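Local coordinates for CdiA-CT toxin, Conserved domain protein (Yersinia pseudotuberculosis serotype O:3, PDB 4ZQU) that is the toxic C-terminal domain of a contact-dependent growth inhibition protein, probably a PDDEXK-type endonuclease, that forms a complex with its immunity protein, at residues Ala99-Thr102 and Glu103-Ala107. Residues are numbered along the deposited sequence; the frame is centred on the assembly and turned at random.
Sequences AQWT and EINRA
W101 and I104, three residues apart on helix 98-113, make the main apolar contact between A99-T102 and E103-A107. The CD1 methyl of I104 lies over one face of the indole, toward the rim. I104 CD1 is 4.1 Å from the centroid of the six-membered ring of W101, a CH-pi contact 21° off the ring normal. The other branch, I104 CG2, packs 3.8 Å from W101 CZ3. I104 holds CG1 anti to its carbonyl carbon (chi1 -68°) with an extended chain beyond, which carries CD1 to the ring.

Next to W101, T102 meets R106, one turn further along the helix. R106 bends at chi3 and folds back along the helix. Its guanidinium takes the CG2 methyl of T102 at its edge, in plane, with NH2 of R106 3.5 Å from CG2 of T102. E103 CA lies over one face of the same group.

The backbone bonds are those of an alpha-helix. I104 N donates to Q100 O at 2.9 Å. N105 N donates to W101 O, also at 2.9 Å, with an N-H...O angle of 169°. R106 N reaches T102 O at 3.1 Å.

The polar ends of Q100, T102 and E103 bond elsewhere. T102 OG1 bonds to K98 O. Q100 NE2 donates to M45 O, and Q100 OE1 accepts from T97 N. The buried carboxylate of E103 accepts from N52 N, just before helix 53-66, and Y55 N, in its first turn; helix 98-113 packs against that helix. W101 and I104 face the sheet instead, touching V92 and V120. Helix 98-113 is the crossover of the beta-alpha-beta unit that joins parallel strands 85-92 and 117-122.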
ATOM      1  N   ALA A  99     -24.061   9.997 -25.820  1.00 37.29           N
ATOM      2  CA  ALA A  99     -23.068   9.081 -26.365  1.00 38.42           C
ATOM      3  C   ALA A  99     -21.988   8.766 -25.335  1.00 37.41           C
ATOM      4  O   ALA A  99     -21.440   7.665 -25.313  1.00 38.22           O
ATOM      5  CB  ALA A  99     -22.447   9.664 -27.619  1.00 39.86           C
ATOM      6  N   GLN A 100     -21.691   9.740 -24.483  1.00 35.58           N
ATOM      7  CA  GLN A 100     -20.678   9.568 -23.452  1.00 33.30           C
ATOM      8  C   GLN A 100     -21.223   8.785 -22.261  1.00 30.78           C
ATOM      9  O   GLN A 100     -20.505   7.995 -21.650  1.00 30.04           O
ATOM     10  CB  GLN A 100     -20.138  10.928 -23.008  1.00 32.16           C
ATOM     11  CG  GLN A 100     -19.187  11.550 -24.026  1.00 31.72           C
ATOM     12  CD  GLN A 100     -18.765  12.962 -23.669  1.00 31.48           C
ATOM     13  OE1 GLN A 100     -19.526  13.717 -23.063  1.00 31.65           O
ATOM     14  NE2 GLN A 100     -17.544  13.326 -24.044  1.00 32.48           N
ATOM     15  N   TRP A 101     -22.495   8.996 -21.942  1.00 30.14           N
ATOM     16  CA  TRP A 101     -23.159   8.213 -20.906  1.00 30.50           C
ATOM     17  C   TRP A 101     -23.221   6.740 -21.281  1.00 31.31           C
ATOM     18  O   TRP A 101     -23.243   5.869 -20.413  1.00 31.67           O
ATOM     19  CB  TRP A 101     -24.570   8.737 -20.647  1.00 32.54           C
ATOM     20  CG  TRP A 101     -24.615   9.790 -19.597  1.00 32.94           C
ATOM     21  CD1 TRP A 101     -24.916  11.110 -19.768  1.00 32.45           C
ATOM     22  CD2 TRP A 101     -24.333   9.617 -18.205  1.00 32.53           C
ATOM     23  NE1 TRP A 101     -24.847  11.769 -18.565  1.00 33.43           N
ATOM     24  CE2 TRP A 101     -24.489  10.874 -17.590  1.00 34.33           C
ATOM     25  CE3 TRP A 101     -23.967   8.521 -17.420  1.00 30.67           C
ATOM     26  CZ2 TRP A 101     -24.290  11.065 -16.222  1.00 33.41           C
ATOM     27  CZ3 TRP A 101     -23.773   8.712 -16.065  1.00 31.43           C
ATOM     28  CH2 TRP A 101     -23.932   9.975 -15.480  1.00 32.09           C
ATOM     29  N   THR A 102     -23.266   6.473 -22.582  1.00 31.87           N
ATOM     30  CA  THR A 102     -23.264   5.108 -23.088  1.00 33.09           C
ATOM     31  C   THR A 102     -21.939   4.424 -22.766  1.00 34.49           C
ATOM     32  O   THR A 102     -21.907   3.237 -22.437  1.00 36.07           O
ATOM     33  CB  THR A 102     -23.514   5.077 -24.603  1.00 34.19           C
ATOM     34  OG1 THR A 102     -24.783   5.677 -24.887  1.00 36.37           O
ATOM     35  CG2 THR A 102     -23.515   3.652 -25.116  1.00 37.16           C
ATOM     36  N   GLU A 103     -20.849   5.183 -22.855  1.00 34.44           N
ATOM     37  CA  GLU A 103     -19.526   4.669 -22.513  1.00 34.47           C
ATOM     38  C   GLU A 103     -19.385   4.518 -21.004  1.00 33.35           C
ATOM     39  O   GLU A 103     -18.771   3.566 -20.519  1.00 35.44           O
ATOM     40  CB  GLU A 103     -18.425   5.587 -23.051  1.00 35.41           C
ATOM     41  CG  GLU A 103     -18.544   5.912 -24.531  1.00 38.85           C
ATOM     42  CD  GLU A 103     -17.248   6.435 -25.118  1.00 41.38           C
ATOM     43  OE1 GLU A 103     -16.190   6.248 -24.483  1.00 39.98           O
ATOM     44  OE2 GLU A 103     -17.288   7.039 -26.211  1.00 45.25           O
ATOM     45  N   ILE A 104     -19.955   5.463 -20.266  1.00 31.52           N
ATOM     46  CA  ILE A 104     -19.903   5.439 -18.810  1.00 28.39           C
ATOM     47  C   ILE A 104     -20.606   4.201 -18.272  1.00 28.55           C
ATOM     48  O   ILE A 104     -20.042   3.461 -17.471  1.00 31.29           O
ATOM     49  CB  ILE A 104     -20.537   6.704 -18.204  1.00 26.92           C
ATOM     50  CG1 ILE A 104     -19.671   7.927 -18.523  1.00 26.44           C
ATOM     51  CG2 ILE A 104     -20.704   6.552 -16.698  1.00 25.33           C
ATOM     52  CD1 ILE A 104     -20.282   9.241 -18.106  1.00 26.18           C
ATOM     53  N   ASN A 105     -21.828   3.968 -18.733  1.00 28.11           N
ATOM     54  CA  ASN A 105     -22.596   2.815 -18.286  1.00 30.84           C
ATOM     55  C   ASN A 105     -21.962   1.506 -18.733  1.00 34.96           C
ATOM     56  O   ASN A 105     -22.100   0.478 -18.068  1.00 35.02           O
ATOM     57  CB  ASN A 105     -24.030   2.910 -18.795  1.00 28.72           C
ATOM     58  CG  ASN A 105     -24.824   3.970 -18.074  1.00 27.80           C
ATOM     59  OD1 ASN A 105     -24.855   4.004 -16.844  1.00 33.01           O
ATOM     60  ND2 ASN A 105     -25.457   4.854 -18.831  1.00 29.17           N
ATOM     61  N   ARG A 106     -21.264   1.551 -19.861  1.00 37.31           N
ATOM     62  CA  ARG A 106     -20.558   0.383 -20.372  1.00 40.41           C
ATOM     63  C   ARG A 106     -19.397   0.010 -19.463  1.00 36.65           C
ATOM     64  O   ARG A 106     -19.159  -1.168 -19.194  1.00 39.27           O
ATOM     65  CB  ARG A 106     -20.048   0.637 -21.791  1.00 46.51           C
ATOM     66  CG  ARG A 106     -20.319  -0.507 -22.754  1.00 53.21           C
ATOM     67  CD  ARG A 106     -19.895  -0.168 -24.179  1.00 59.30           C
ATOM     68  NE  ARG A 106     -20.329   1.158 -24.614  1.00 62.04           N
ATOM     69  CZ  ARG A 106     -19.561   2.013 -25.284  1.00 64.25           C
ATOM     70  NH1 ARG A 106     -18.311   1.687 -25.587  1.00 64.83           N
ATOM     71  NH2 ARG A 106     -20.042   3.195 -25.649  1.00 65.12           N
ATOM     72  N   ALA A 107     -18.669   1.024 -19.008  1.00 32.93           N
ATOM     73  CA  ALA A 107     -17.554   0.825 -18.095  1.00 33.15           C
ATOM     74  C   ALA A 107     -18.048   0.377 -16.720  1.00 35.05           C
ATOM     75  O   ALA A 107     -17.377  -0.386 -16.027  1.00 35.87           O
ATOM     76  CB  ALA A 107     -16.735   2.097 -17.981  1.00 31.61           C
TER